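PDB 6L77: MS5a from Brassica napus, which is of unknown biochemical function but is linked to meiosis and appears to enhance papain in a non-canonical way through its cystatin-like folds. Local coordinates for residues V14-T19 with M143-F148. Residues are numbered along the deposited sequence; the frame is centred on the assembly and turned at random.
Sequences VKLYAT and MEISFF
Leu16 pushes its isobutyl fork toward helix 138-150 and splits it between two side chains about one helical turn apart, Ile145 and Phe148. CG of the leucine lies anti to its own carbonyl carbon (chi1 -69°), which carries both methyls to the facing helix. Its CD1 methyl meets the CB end of the Phe148 ring obliquely, 3.8 Å from Phe148 CG. The contact is an off-centre CH-pi one, with CD1 of Leu16 lying 30° off the normal of the Phe148 ring. The other methyl, CD2, stops 4.2 Å from Ile145 CG1, where the two side chains run past one another in opposite directions. Phe148, its CG anti to the backbone N (chi1 169°), presents CB, CG and CD2 to the Leu16 CD1 methyl, and its ring also meets His156 edge-to-face.

The two helices lie along separate portions of one long antiparallel sheet in this C-terminal part of MS5, which has a cystatin-like fold. Helix 12-29 rests on strands 34-45 and 49-60 through Val14 and Ala18, a helix laid on a curled antiparallel sheet as in cystatins, while Met143 and Phe147 of the partner helix face strand 186-195. All three touching residues are buried between the two helices. Beside them, the Tyr17 hydroxyl is hydrogen-bonded to Gln75 OE1, and the ring of Tyr17 meets that of Phe83.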
loop_
_atom_site.group_PDB
_atom_site.type_symbol
_atom_site.label_atom_id
_atom_site.label_comp_id
_atom_site.label_asym_id
_atom_site.label_seq_id
_atom_site.Cartn_x
_atom_site.Cartn_y
_atom_site.Cartn_z
ATOM N N VAL A 14 -11.855 5.497 -0.565
ATOM C CA VAL A 14 -12.443 4.589 0.414
ATOM C C VAL A 14 -12.200 3.144 0.007
ATOM O O VAL A 14 -11.885 2.293 0.846
ATOM C CB VAL A 14 -13.943 4.895 0.583
ATOM C CG1 VAL A 14 -14.591 3.888 1.501
ATOM C CG2 VAL A 14 -14.131 6.305 1.143
ATOM N N LYS A 15 -12.373 2.833 -1.281
ATOM C CA LYS A 15 -12.080 1.481 -1.740
ATOM C C LYS A 15 -10.619 1.129 -1.494
ATOM O O LYS A 15 -10.311 0.024 -1.035
ATOM C CB LYS A 15 -12.424 1.348 -3.222
ATOM C CG LYS A 15 -12.147 -0.038 -3.766
ATOM C CD LYS A 15 -12.487 -0.147 -5.239
ATOM C CE LYS A 15 -11.922 -1.425 -5.834
ATOM N NZ LYS A 15 -12.212 -1.497 -7.293
ATOM N N LEU A 16 -9.708 2.071 -1.754
ATOM C CA LEU A 16 -8.290 1.790 -1.539
ATOM C C LEU A 16 -7.990 1.580 -0.056
ATOM O O LEU A 16 -7.270 0.644 0.308
ATOM C CB LEU A 16 -7.439 2.924 -2.120
ATOM C CG LEU A 16 -7.427 3.048 -3.649
ATOM C CD1 LEU A 16 -6.733 4.335 -4.095
ATOM C CD2 LEU A 16 -6.770 1.846 -4.297
ATOM N N TYR A 17 -8.563 2.410 0.825
ATOM C CA TYR A 17 -8.316 2.212 2.254
ATOM C C TYR A 17 -8.956 0.926 2.762
ATOM O O TYR A 17 -8.398 0.259 3.642
ATOM C CB TYR A 17 -8.814 3.414 3.061
ATOM C CG TYR A 17 -7.911 4.610 2.922
ATOM C CD1 TYR A 17 -6.602 4.454 2.484
ATOM C CD2 TYR A 17 -8.353 5.897 3.214
ATOM C CE1 TYR A 17 -5.748 5.545 2.337
ATOM C CE2 TYR A 17 -7.498 7.004 3.074
ATOM C CZ TYR A 17 -6.202 6.811 2.633
ATOM O OH TYR A 17 -5.341 7.876 2.487
ATOM N N ALA A 18 -10.127 0.563 2.238
ATOM C CA ALA A 18 -10.686 -0.747 2.575
ATOM C C ALA A 18 -9.734 -1.873 2.172
ATOM O O ALA A 18 -9.561 -2.857 2.903
ATOM C CB ALA A 18 -12.034 -0.936 1.889
ATOM N N THR A 19 -9.127 -1.757 0.999
ATOM C CA THR A 19 -8.220 -2.801 0.545
ATOM C C THR A 19 -6.935 -2.813 1.369
ATOM O O THR A 19 -6.369 -3.882 1.626
ATOM C CB THR A 19 -7.934 -2.588 -0.940
ATOM O OG1 THR A 19 -9.178 -2.505 -1.634
ATOM C CG2 THR A 19 -7.090 -3.724 -1.520
HETATM N N MSE A 143 1.474 0.638 -5.522
HETATM C CA MSE A 143 1.557 1.389 -6.785
HETATM C C MSE A 143 0.253 2.136 -7.095
HETATM O O MSE A 143 0.260 3.311 -7.472
HETATM C CB MSE A 143 1.889 0.452 -7.953
HETATM C CG MSE A 143 1.789 1.132 -9.327
HETATM SE SE MSE A 143 1.981 -0.144 -10.815
HETATM C CE MSE A 143 0.420 -1.277 -10.456
ATOM N N GLU A 144 -0.875 1.440 -6.937
ATOM C CA GLU A 144 -2.161 2.057 -7.251
ATOM C C GLU A 144 -2.446 3.250 -6.348
ATOM O O GLU A 144 -2.938 4.286 -6.813
ATOM C CB GLU A 144 -3.272 1.012 -7.152
ATOM C CG GLU A 144 -3.205 0.022 -8.301
ATOM C CD GLU A 144 -4.254 -1.069 -8.220
ATOM O OE1 GLU A 144 -4.953 -1.163 -7.185
ATOM O OE2 GLU A 144 -4.369 -1.835 -9.200
ATOM N N ILE A 145 -2.139 3.133 -5.056
ATOM C CA ILE A 145 -2.349 4.262 -4.154
ATOM C C ILE A 145 -1.416 5.413 -4.513
ATOM O O ILE A 145 -1.810 6.584 -4.464
ATOM C CB ILE A 145 -2.170 3.816 -2.691
ATOM C CG1 ILE A 145 -3.206 2.741 -2.351
ATOM C CG2 ILE A 145 -2.327 5.005 -1.752
ATOM C CD1 ILE A 145 -3.000 2.089 -1.010
ATOM N N SER A 146 -0.176 5.099 -4.894
ATOM C CA SER A 146 0.760 6.136 -5.321
ATOM C C SER A 146 0.253 6.855 -6.563
ATOM O O SER A 146 0.296 8.090 -6.644
ATOM C CB SER A 146 2.137 5.520 -5.593
ATOM O OG SER A 146 2.647 4.878 -4.438
ATOM N N PHE A 147 -0.212 6.093 -7.556
ATOM C CA PHE A 147 -0.718 6.705 -8.784
ATOM C C PHE A 147 -1.925 7.594 -8.496
ATOM O O PHE A 147 -2.040 8.701 -9.043
ATOM C CB PHE A 147 -1.077 5.609 -9.794
ATOM C CG PHE A 147 -1.574 6.141 -11.114
ATOM C CD1 PHE A 147 -0.720 6.826 -11.968
ATOM C CD2 PHE A 147 -2.894 5.962 -11.493
ATOM C CE1 PHE A 147 -1.178 7.325 -13.175
ATOM C CE2 PHE A 147 -3.359 6.462 -12.711
ATOM C CZ PHE A 147 -2.502 7.141 -13.542
ATOM N N PHE A 148 -2.826 7.120 -7.632
ATOM C CA PHE A 148 -4.020 7.871 -7.251
ATOM C C PHE A 148 -3.660 9.216 -6.637
ATOM O O PHE A 148 -4.259 10.250 -6.978
ATOM C CB PHE A 148 -4.844 7.027 -6.273
ATOM C CG PHE A 148 -5.957 7.777 -5.610
ATOM C CD1 PHE A 148 -7.084 8.154 -6.331
ATOM C CD2 PHE A 148 -5.889 8.085 -4.259
ATOM C CE1 PHE A 148 -8.122 8.830 -5.721
ATOM C CE2 PHE A 148 -6.921 8.774 -3.641
ATOM C CZ PHE A 148 -8.041 9.149 -4.373
#